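Local atomic coordinates of glycoside hydrolase family 16 protein (Akkermansia muciniphila, PDB entry 6T2N), a protein that probably cleaves internal beta-galactosidic linkages in the O-glycans of mucin, acting as an endo-beta-galactosidase of glycoside hydrolase family 16. Residues Gly57-Gly62 and Tyr298-Gln303; Gly146-Arg151 and Tyr227-Asp232; Ile186-Asp191 and Gly277-Lys282. One frame throughout, in Å; residues are numbered along the deposited sequence.

Contact 1. Residues Gly57-Gly62 and Tyr298-Gln303; sequences GDEFNG and YVRFYQ. With CA (calcium ion), chain C.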
loop_
_atom_site.group_PDB
_atom_site.type_symbol
_atom_site.label_atom_id
_atom_site.label_comp_id
_atom_site.label_asym_id
_atom_site.label_seq_id
_atom_site.Cartn_x
_atom_site.Cartn_y
_atom_site.Cartn_z
ATOM N N GLY A 57 -15.196 -1.160 -3.355
ATOM C CA GLY A 57 -14.307 -0.231 -4.070
ATOM C C GLY A 57 -14.820 1.207 -4.140
ATOM O O GLY A 57 -15.621 1.698 -3.286
ATOM N N ASP A 58 -14.276 1.924 -5.103
ATOM C CA ASP A 58 -14.327 3.406 -5.110
ATOM C C ASP A 58 -13.812 3.830 -6.479
ATOM O O ASP A 58 -12.702 3.382 -6.889
ATOM C CB ASP A 58 -13.563 4.042 -3.934
ATOM C CG ASP A 58 -14.142 5.364 -3.432
ATOM O OD1 ASP A 58 -14.621 6.165 -4.289
ATOM O OD2 ASP A 58 -14.122 5.573 -2.180
ATOM N N GLU A 59 -14.656 4.572 -7.186
ATOM C CA GLU A 59 -14.295 5.161 -8.486
ATOM C C GLU A 59 -13.945 6.614 -8.206
ATOM O O GLU A 59 -13.370 7.227 -9.090
ATOM C CB GLU A 59 -15.417 4.863 -9.474
ATOM C CG GLU A 59 -15.851 3.402 -9.391
ATOM C CD GLU A 59 -14.647 2.417 -9.628
ATOM O OE1 GLU A 59 -14.160 2.533 -10.790
ATOM O OE2 GLU A 59 -14.366 1.484 -8.786
ATOM N N PHE A 60 -14.182 7.075 -6.972
ATOM C CA PHE A 60 -13.804 8.426 -6.497
ATOM C C PHE A 60 -14.470 9.463 -7.372
ATOM O O PHE A 60 -13.756 10.241 -8.010
ATOM C CB PHE A 60 -12.296 8.630 -6.605
ATOM C CG PHE A 60 -11.535 7.715 -5.682
ATOM C CD1 PHE A 60 -11.728 7.799 -4.305
ATOM C CD2 PHE A 60 -10.671 6.747 -6.190
ATOM C CE1 PHE A 60 -11.059 6.931 -3.454
ATOM C CE2 PHE A 60 -9.995 5.896 -5.336
ATOM C CZ PHE A 60 -10.191 5.998 -3.975
ATOM N N ASN A 61 -15.790 9.389 -7.461
ATOM C CA ASN A 61 -16.611 10.340 -8.246
ATOM C C ASN A 61 -17.332 11.273 -7.290
ATOM O O ASN A 61 -17.997 12.177 -7.775
ATOM C CB ASN A 61 -17.619 9.605 -9.122
ATOM C CG ASN A 61 -16.902 8.953 -10.276
ATOM O OD1 ASN A 61 -16.004 9.581 -10.844
ATOM N ND2 ASN A 61 -17.229 7.696 -10.556
ATOM N N GLY A 62 -17.206 11.038 -5.987
ATOM C CA GLY A 62 -17.942 11.810 -4.977
ATOM C C GLY A 62 -17.574 13.284 -5.007
ATOM O O GLY A 62 -16.524 13.679 -5.622
ATOM N N TYR A 298 -9.141 4.265 -9.634
ATOM C CA TYR A 298 -10.124 3.419 -8.918
ATOM C C TYR A 298 -9.462 2.323 -8.076
ATOM O O TYR A 298 -8.262 1.969 -8.240
ATOM C CB TYR A 298 -11.158 2.840 -9.888
ATOM C CG TYR A 298 -10.623 1.965 -10.987
ATOM C CD1 TYR A 298 -10.084 0.707 -10.728
ATOM C CD2 TYR A 298 -10.688 2.375 -12.306
ATOM C CE1 TYR A 298 -9.618 -0.107 -11.756
ATOM C CE2 TYR A 298 -10.238 1.570 -13.344
ATOM C CZ TYR A 298 -9.704 0.328 -13.068
ATOM O OH TYR A 298 -9.236 -0.419 -14.094
ATOM N N VAL A 299 -10.272 1.841 -7.142
ATOM C CA VAL A 299 -9.993 0.645 -6.310
ATOM C C VAL A 299 -11.220 -0.251 -6.411
ATOM O O VAL A 299 -12.309 0.222 -6.060
ATOM C CB VAL A 299 -9.669 1.056 -4.867
ATOM C CG1 VAL A 299 -9.497 -0.159 -3.956
ATOM C CG2 VAL A 299 -8.451 1.973 -4.840
ATOM N N ARG A 300 -11.047 -1.454 -6.962
ATOM C CA ARG A 300 -12.107 -2.485 -7.110
ATOM C C ARG A 300 -11.604 -3.813 -6.575
ATOM O O ARG A 300 -10.573 -4.322 -7.104
ATOM C CB ARG A 300 -12.444 -2.654 -8.578
ATOM C CG ARG A 300 -12.760 -1.323 -9.228
ATOM C CD ARG A 300 -13.037 -1.544 -10.688
ATOM N NE ARG A 300 -13.452 -0.321 -11.351
ATOM C CZ ARG A 300 -13.274 -0.094 -12.635
ATOM N NH1 ARG A 300 -12.671 -0.977 -13.403
ATOM N NH2 ARG A 300 -13.698 1.019 -13.175
ATOM N N PHE A 301 -12.296 -4.311 -5.552
ATOM C CA PHE A 301 -12.098 -5.652 -4.956
ATOM C C PHE A 301 -13.166 -6.612 -5.487
ATOM O O PHE A 301 -14.351 -6.243 -5.345
ATOM C CB PHE A 301 -12.225 -5.566 -3.442
ATOM C CG PHE A 301 -11.932 -6.873 -2.765
ATOM C CD1 PHE A 301 -10.776 -7.577 -3.060
ATOM C CD2 PHE A 301 -12.793 -7.387 -1.818
ATOM C CE1 PHE A 301 -10.467 -8.754 -2.412
ATOM C CE2 PHE A 301 -12.469 -8.552 -1.147
ATOM C CZ PHE A 301 -11.310 -9.227 -1.442
ATOM N N TYR A 302 -12.773 -7.760 -6.068
ATOM C CA TYR A 302 -13.699 -8.844 -6.535
ATOM C C TYR A 302 -13.394 -10.217 -5.889
ATOM O O TYR A 302 -12.230 -10.485 -5.512
ATOM C CB TYR A 302 -13.623 -9.043 -8.051
ATOM C CG TYR A 302 -13.938 -7.859 -8.931
ATOM C CD1 TYR A 302 -12.988 -6.880 -9.180
ATOM C CD2 TYR A 302 -15.152 -7.756 -9.586
ATOM C CE1 TYR A 302 -13.242 -5.815 -10.030
ATOM C CE2 TYR A 302 -15.422 -6.702 -10.441
ATOM C CZ TYR A 302 -14.464 -5.730 -10.672
ATOM O OH TYR A 302 -14.706 -4.672 -11.506
ATOM N N GLN A 303 -14.411 -11.089 -5.808
ATOM C CA GLN A 303 -14.338 -12.457 -5.196
ATOM C C GLN A 303 -15.202 -13.473 -5.968
ATOM O O GLN A 303 -16.392 -13.217 -6.196
ATOM C CB GLN A 303 -14.826 -12.442 -3.736
ATOM C CG GLN A 303 -13.827 -11.801 -2.747
ATOM C CD GLN A 303 -14.251 -11.967 -1.233
ATOM O OE1 GLN A 303 -15.525 -11.822 -1.049
ATOM N NE2 GLN A 303 -13.255 -12.102 -0.230
HETATM CA CA CA C . -12.371 7.177 -11.196
#
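Gly57 and Asp58 form a short antiparallel strand against Arg300 and Val299, near the end of a sheet where the chain turns off toward a bound calcium ion. Asp58 and Val299 are the hydrogen-bonded pair; Val299 N reaches Asp58 O at 2.9 Å in a nearly straight bond (172°). Beyond it, Glu59 is bent at chi2 (-56°), which brings its carboxylate back over the partner strand. There, in a salt bridge, Arg300 grips it side-on: NE at 3.0 Å and NH2 at 2.9 Å both reach Glu59 OE1, on its syn side and from the same face of the carboxylate. The two flat groups lie only 21° apart, and the guanidinium is also laid over the Tyr298 ring, with Arg300 CZ above the ring centre. In the jelly-roll sandwich of family 16, a calcium site commonly sits on the convex side, away from the cleft, and this one is consistent with that place: Glu59 O binds the metal at 2.3 Å, with Gly98 and Asp297 also contributing. Asp58 OD1 accepts from Phe60 N (2.9 Å), an Asx turn, while Asp58 OD2 bonds Trp70 NE1. Val299 CG2 meets the edge of the Phe60 ring, 4.2 Å from CE2.

Contact 2. Residues Gly146-Arg151 and Tyr227-Asp232; sequences GRLEVR and YVMEWD
Arg147 reaches across to Val228 and Glu230 with its guanidinium lying flat on the valine and its edge turned to acids. Val228 CG1 sits over the centre of that plane, 3.4 Å from Arg147 CZ. Around the edge, NH1 meets Glu230 OE2 at 2.7 Å in a salt bridge between strands, although the carboxylate is turned 74° from the guanidinium plane. On its own strand, Arg147 NE bonds Glu149 OE2 at 2.8 Å; that oxygen offers its anti lone pair and lies close to the guanidinium plane. CG anti to the backbone N (chi1 171°) and an extended chain carry the group over Val228, so that one cation links two acids and its rotation is fixed from two edges. A leucine in its place would probably leave Glu149 and Glu230 without their shared positive charge and take away the flat cover over Val228 CG1. The opposite face, with Leu148, Val150, Tyr227 and Met229, is largely apolar: Leu148 CB meets Met229 CE at 4.1 Å. From it Leu148 packs on Leu166, and Val150 and Tyr227 on Ile164, of strand 160-168 in the other sheet. Paired backbone bonds hold the register, among them Leu148 N to Met229 O and Met229 N to Leu148 O, both 2.9 Å. The axes of the two short segments approach to 4.7 Å, with N-to-C directions 173° apart. Adjacent antiparallel strands, with a charged network on one face and an apolar face turned to a second sheet, are what the beta-sandwich jelly roll of family 16 is built from.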
loop_
_atom_site.group_PDB
_atom_site.type_symbol
_atom_site.label_atom_id
_atom_site.label_comp_id
_atom_site.label_asym_id
_atom_site.label_seq_id
_atom_site.Cartn_x
_atom_site.Cartn_y
_atom_site.Cartn_z
ATOM N N GLY A 146 -9.066 -12.475 -2.916
ATOM C CA GLY A 146 -9.857 -12.090 -4.081
ATOM C C GLY A 146 -8.930 -11.394 -5.012
ATOM O O GLY A 146 -7.723 -11.550 -4.848
ATOM N N ARG A 147 -9.492 -10.624 -5.917
ATOM C CA ARG A 147 -8.722 -9.864 -6.908
ATOM C C ARG A 147 -8.955 -8.403 -6.586
ATOM O O ARG A 147 -10.146 -7.992 -6.512
ATOM C CB ARG A 147 -9.203 -10.189 -8.321
ATOM C CG ARG A 147 -8.602 -9.293 -9.393
ATOM C CD ARG A 147 -9.469 -9.333 -10.617
ATOM N NE ARG A 147 -8.802 -8.702 -11.739
ATOM C CZ ARG A 147 -7.863 -9.277 -12.474
ATOM N NH1 ARG A 147 -7.440 -10.496 -12.193
ATOM N NH2 ARG A 147 -7.321 -8.625 -13.477
ATOM N N LEU A 148 -7.853 -7.681 -6.415
ATOM C CA LEU A 148 -7.833 -6.261 -6.027
ATOM C C LEU A 148 -7.151 -5.479 -7.124
ATOM O O LEU A 148 -5.945 -5.745 -7.355
ATOM C CB LEU A 148 -7.057 -6.101 -4.734
ATOM C CG LEU A 148 -7.039 -4.674 -4.203
ATOM C CD1 LEU A 148 -8.456 -4.085 -4.072
ATOM C CD2 LEU A 148 -6.298 -4.677 -2.877
ATOM N N GLU A 149 -7.929 -4.602 -7.764
ATOM C CA GLU A 149 -7.532 -3.840 -8.964
ATOM C C GLU A 149 -7.343 -2.403 -8.513
ATOM O O GLU A 149 -8.291 -1.853 -7.911
ATOM C CB GLU A 149 -8.619 -3.877 -10.031
ATOM C CG GLU A 149 -8.898 -5.247 -10.595
ATOM C CD GLU A 149 -9.834 -5.228 -11.789
ATOM O OE1 GLU A 149 -10.280 -4.103 -12.171
ATOM O OE2 GLU A 149 -10.089 -6.330 -12.355
ATOM N N VAL A 150 -6.172 -1.828 -8.767
ATOM C CA VAL A 150 -5.905 -0.409 -8.426
ATOM C C VAL A 150 -5.263 0.248 -9.640
ATOM O O VAL A 150 -4.143 -0.149 -10.043
ATOM C CB VAL A 150 -5.067 -0.237 -7.144
ATOM C CG1 VAL A 150 -4.778 1.248 -6.893
ATOM C CG2 VAL A 150 -5.769 -0.854 -5.930
ATOM N N ARG A 151 -5.984 1.226 -10.188
ATOM C CA ARG A 151 -5.542 1.995 -11.376
ATOM C C ARG A 151 -5.038 3.368 -10.945
ATOM O O ARG A 151 -5.827 4.070 -10.256
ATOM C CB ARG A 151 -6.657 2.174 -12.392
ATOM C CG ARG A 151 -6.081 2.698 -13.694
ATOM C CD ARG A 151 -6.495 1.928 -14.930
ATOM N NE ARG A 151 -6.002 2.580 -16.137
ATOM C CZ ARG A 151 -6.459 3.756 -16.568
ATOM N NH1 ARG A 151 -7.377 4.426 -15.881
ATOM N NH2 ARG A 151 -5.969 4.290 -17.667
ATOM N N TYR A 227 -2.799 -1.967 -11.305
ATOM C CA TYR A 227 -1.983 -2.815 -10.408
ATOM C C TYR A 227 -2.956 -3.847 -9.848
ATOM O O TYR A 227 -3.996 -3.466 -9.376
ATOM C CB TYR A 227 -1.268 -1.928 -9.381
ATOM C CG TYR A 227 -0.294 -0.938 -9.973
ATOM C CD1 TYR A 227 0.985 -1.306 -10.357
ATOM C CD2 TYR A 227 -0.658 0.380 -10.188
ATOM C CE1 TYR A 227 1.877 -0.403 -10.925
ATOM C CE2 TYR A 227 0.218 1.296 -10.765
ATOM C CZ TYR A 227 1.499 0.913 -11.137
ATOM O OH TYR A 227 2.354 1.827 -11.702
ATOM N N VAL A 228 -2.662 -5.122 -10.008
ATOM C CA VAL A 228 -3.636 -6.227 -9.746
ATOM C C VAL A 228 -3.025 -7.335 -8.869
ATOM O O VAL A 228 -1.950 -7.954 -9.212
ATOM C CB VAL A 228 -4.097 -6.848 -11.067
ATOM C CG1 VAL A 228 -5.309 -7.741 -10.842
ATOM C CG2 VAL A 228 -4.311 -5.779 -12.150
ATOM N N MET A 229 -3.720 -7.627 -7.784
ATOM C CA MET A 229 -3.352 -8.736 -6.899
ATOM C C MET A 229 -4.468 -9.788 -6.967
ATOM O O MET A 229 -5.566 -9.506 -6.491
ATOM C CB MET A 229 -3.198 -8.216 -5.472
ATOM C CG MET A 229 -3.018 -9.347 -4.513
ATOM S SD MET A 229 -2.977 -8.911 -2.771
ATOM C CE MET A 229 -4.712 -8.557 -2.506
ATOM N N GLU A 230 -4.211 -10.971 -7.535
ATOM C CA GLU A 230 -5.061 -12.192 -7.330
ATOM C C GLU A 230 -4.491 -12.968 -6.124
ATOM O O GLU A 230 -3.243 -13.035 -6.022
ATOM C CB GLU A 230 -5.134 -13.039 -8.611
ATOM C CG GLU A 230 -6.078 -12.506 -9.682
ATOM C CD GLU A 230 -6.266 -13.346 -10.944
ATOM O OE1 GLU A 230 -5.404 -14.213 -11.228
ATOM O OE2 GLU A 230 -7.289 -13.152 -11.642
ATOM N N TRP A 231 -5.354 -13.528 -5.261
ATOM C CA TRP A 231 -5.002 -14.095 -3.925
ATOM C C TRP A 231 -6.006 -15.191 -3.542
ATOM O O TRP A 231 -7.165 -14.861 -3.269
ATOM C CB TRP A 231 -4.965 -12.936 -2.910
ATOM C CG TRP A 231 -4.761 -13.264 -1.459
ATOM C CD1 TRP A 231 -4.130 -14.354 -0.953
ATOM C CD2 TRP A 231 -5.124 -12.466 -0.321
ATOM N NE1 TRP A 231 -4.094 -14.300 0.412
ATOM C CE2 TRP A 231 -4.708 -13.155 0.829
ATOM C CE3 TRP A 231 -5.779 -11.247 -0.139
ATOM C CZ2 TRP A 231 -4.910 -12.667 2.120
ATOM C CZ3 TRP A 231 -5.980 -10.756 1.139
ATOM C CH2 TRP A 231 -5.540 -11.456 2.258
ATOM N N ASP A 232 -5.586 -16.453 -3.640
ATOM C CA ASP A 232 -6.149 -17.650 -2.963
ATOM C C ASP A 232 -5.438 -17.951 -1.644
ATOM O O ASP A 232 -4.425 -17.322 -1.327
ATOM C CB ASP A 232 -5.698 -18.897 -3.681
ATOM C CG ASP A 232 -6.229 -19.117 -5.137
ATOM O OD1 ASP A 232 -7.474 -19.329 -5.319
ATOM O OD2 ASP A 232 -5.342 -19.270 -6.017
#

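Contact 3. Residues Ile186-Asp191 and Gly277-Lys282; sequences ISQQPD and GTWCEK
Ile186 and Ser187 approach Cys280 and Glu281 as two irregular loops, with CA atoms no closer than 6.0 Å (Ile186 to Cys280), too far for strand pairing, and side chains make the contact. The innermost pair is apolar: Ile186 turns its CG2 branch to Cys280 SG at 3.7 Å, and CB stands as near. The sulfur is carried to this spot by a first torsion of -162°, which sets SG anti to the backbone N. Further out, Gln188 folds at chi2 (-65°) and sends its amide toward the indole. Its NE2 comes to the edge of the Trp279 ring, near the ring plane, 3.7 Å from CD1; amide and ring planes differ by only 20°, so this is an edgewise approach and no stack. Gln188 also runs past Glu281 in the opposite direction, amide and carboxylate planes nearly parallel, with Gln188 CB 3.5 Å from Glu281 OE2. Segment 186-191 lies in the loop after strand 183-184, which belongs to the stretch that carries the active-site motif in family 16 enzymes; the contact thus probably sits near one end of the cleft. Ile186, Gln188 and Trp279 touch a neighbouring molecule in the crystal, which may bias their poses. With neither a hydrogen bond nor a salt bridge between the segments, the chemistry is van der Waals contact with polar groups alongside: the loops meet by close approach of side chains, and Ser187 OG spends its hydrogen bond on Gly159 N instead of on the facing loop.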
loop_
_atom_site.group_PDB
_atom_site.type_symbol
_atom_site.label_atom_id
_atom_site.label_comp_id
_atom_site.label_asym_id
_atom_site.label_seq_id
_atom_site.Cartn_x
_atom_site.Cartn_y
_atom_site.Cartn_z
ATOM N N ILE A 186 10.810 4.276 -7.105
ATOM C CA ILE A 186 11.656 5.339 -6.480
ATOM C C ILE A 186 12.354 6.197 -7.544
ATOM O O ILE A 186 12.720 5.637 -8.600
ATOM C CB ILE A 186 12.614 4.734 -5.442
ATOM C CG1 ILE A 186 13.500 3.644 -6.053
ATOM C CG2 ILE A 186 11.851 4.212 -4.210
ATOM C CD1 ILE A 186 14.730 3.329 -5.215
ATOM N N SER A 187 12.509 7.501 -7.260
ATOM C CA SER A 187 13.052 8.571 -8.146
ATOM C C SER A 187 14.176 8.110 -9.085
ATOM O O SER A 187 14.128 8.478 -10.277
ATOM C CB SER A 187 13.596 9.661 -7.326
ATOM O OG SER A 187 12.802 9.828 -6.192
ATOM N N GLN A 188 15.233 7.510 -8.529
ATOM C CA GLN A 188 16.391 6.957 -9.275
ATOM C C GLN A 188 15.945 5.534 -9.588
ATOM O O GLN A 188 15.712 4.820 -8.626
ATOM C CB GLN A 188 17.678 7.182 -8.451
ATOM C CG GLN A 188 18.014 6.174 -7.363
ATOM C CD GLN A 188 17.044 6.093 -6.200
ATOM O OE1 GLN A 188 15.931 6.611 -6.247
ATOM N NE2 GLN A 188 17.449 5.411 -5.132
ATOM N N GLN A 189 15.659 5.196 -10.847
ATOM C CA GLN A 189 14.797 4.032 -11.257
ATOM C C GLN A 189 13.306 4.392 -11.258
ATOM O O GLN A 189 12.499 3.690 -10.639
ATOM C CB GLN A 189 14.979 2.805 -10.352
ATOM C CG GLN A 189 16.390 2.247 -10.361
ATOM C CD GLN A 189 16.504 0.969 -9.578
ATOM O OE1 GLN A 189 16.391 0.927 -8.334
ATOM N NE2 GLN A 189 16.774 -0.078 -10.327
ATOM N N PRO A 190 12.877 5.439 -12.002
ATOM C CA PRO A 190 11.468 5.841 -12.046
ATOM C C PRO A 190 10.566 5.086 -13.033
ATOM O O PRO A 190 9.363 5.268 -12.927
ATOM C CB PRO A 190 11.540 7.296 -12.526
ATOM C CG PRO A 190 12.763 7.332 -13.410
ATOM C CD PRO A 190 13.719 6.299 -12.851
ATOM N N ASP A 191 11.152 4.319 -13.964
ATOM C CA ASP A 191 10.405 3.418 -14.891
ATOM C C ASP A 191 10.280 1.992 -14.301
ATOM O O ASP A 191 9.654 1.123 -14.936
ATOM C CB ASP A 191 11.060 3.419 -16.280
ATOM C CG ASP A 191 10.809 4.691 -17.079
ATOM O OD1 ASP A 191 9.935 5.461 -16.640
ATOM O OD2 ASP A 191 11.492 4.896 -18.145
ATOM N N GLY A 277 13.323 8.474 2.530
ATOM C CA GLY A 277 13.689 7.073 2.828
ATOM C C GLY A 277 15.204 6.884 2.905
ATOM O O GLY A 277 15.958 7.622 2.186
ATOM N N THR A 278 15.654 5.964 3.766
ATOM C CA THR A 278 17.088 5.554 3.909
ATOM C C THR A 278 17.586 5.046 2.539
ATOM O O THR A 278 18.761 5.251 2.174
ATOM C CB THR A 278 17.225 4.519 5.038
ATOM O OG1 THR A 278 16.229 3.537 4.749
ATOM C CG2 THR A 278 16.997 5.053 6.441
ATOM N N TRP A 279 16.709 4.400 1.776
ATOM C CA TRP A 279 16.948 4.220 0.325
ATOM C C TRP A 279 15.764 4.786 -0.422
ATOM O O TRP A 279 14.639 4.290 -0.263
ATOM C CB TRP A 279 17.298 2.798 -0.133
ATOM C CG TRP A 279 18.512 2.864 -1.013
ATOM C CD1 TRP A 279 18.564 3.256 -2.324
ATOM C CD2 TRP A 279 19.874 2.666 -0.586
ATOM N NE1 TRP A 279 19.858 3.258 -2.763
ATOM C CE2 TRP A 279 20.686 2.905 -1.721
ATOM C CE3 TRP A 279 20.473 2.282 0.625
ATOM C CZ2 TRP A 279 22.076 2.769 -1.673
ATOM C CZ3 TRP A 279 21.843 2.159 0.659
ATOM C CH2 TRP A 279 22.631 2.399 -0.471
ATOM N N CYS A 280 16.119 5.867 -1.090
ATOM C CA CYS A 280 15.360 6.736 -2.005
ATOM C C CYS A 280 16.186 8.025 -1.954
ATOM O O CYS A 280 16.353 8.568 -0.852
ATOM C CB CYS A 280 13.884 6.912 -1.622
ATOM S SG CYS A 280 12.823 7.519 -2.981
ATOM N N GLU A 281 16.829 8.423 -3.038
ATOM C CA GLU A 281 17.080 9.865 -3.237
ATOM C C GLU A 281 16.240 10.680 -2.236
ATOM O O GLU A 281 15.007 10.511 -2.117
ATOM C CB GLU A 281 16.707 10.264 -4.671
ATOM C CG GLU A 281 17.882 10.225 -5.636
ATOM C CD GLU A 281 17.462 10.562 -7.046
ATOM O OE1 GLU A 281 16.259 10.783 -7.255
ATOM O OE2 GLU A 281 18.335 10.586 -7.926
ATOM N N LYS A 282 16.855 11.621 -1.566
ATOM C CA LYS A 282 16.061 12.545 -0.727
ATOM C C LYS A 282 15.593 13.691 -1.644
ATOM O O LYS A 282 16.242 13.987 -2.638
ATOM C CB LYS A 282 16.879 12.815 0.544
ATOM C CG LYS A 282 17.337 11.515 1.234
ATOM C CD LYS A 282 16.682 11.189 2.570
ATOM C CE LYS A 282 16.978 12.285 3.598
ATOM N NZ LYS A 282 16.385 12.065 4.948
#

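Overall arrangement
Contacts 1 and 2 belong to one antiparallel sheet, strand 292-302 lying beside strand 146-153. They touch directly, with Tyr302 N 2.7 Å from Arg147 O and Arg300 O 2.7 Å from Glu149 N, both probable hydrogen bonds. Contact 2 is buried, with regular pairing from Leu148 to Val150, whereas contact 1 is only partly buried and passes from strand pairing into a metal-bound turn; each adds an arginine-glutamate bridge to its backbone bonds. Contact 3 lies at the surface, its centre about 29 Å from that of contact 1 and 25 Å from that of contact 2. It joins loops after strands 183-184 and 267-275 of the other sheet, and lacks backbone pairing and ion pairs alike.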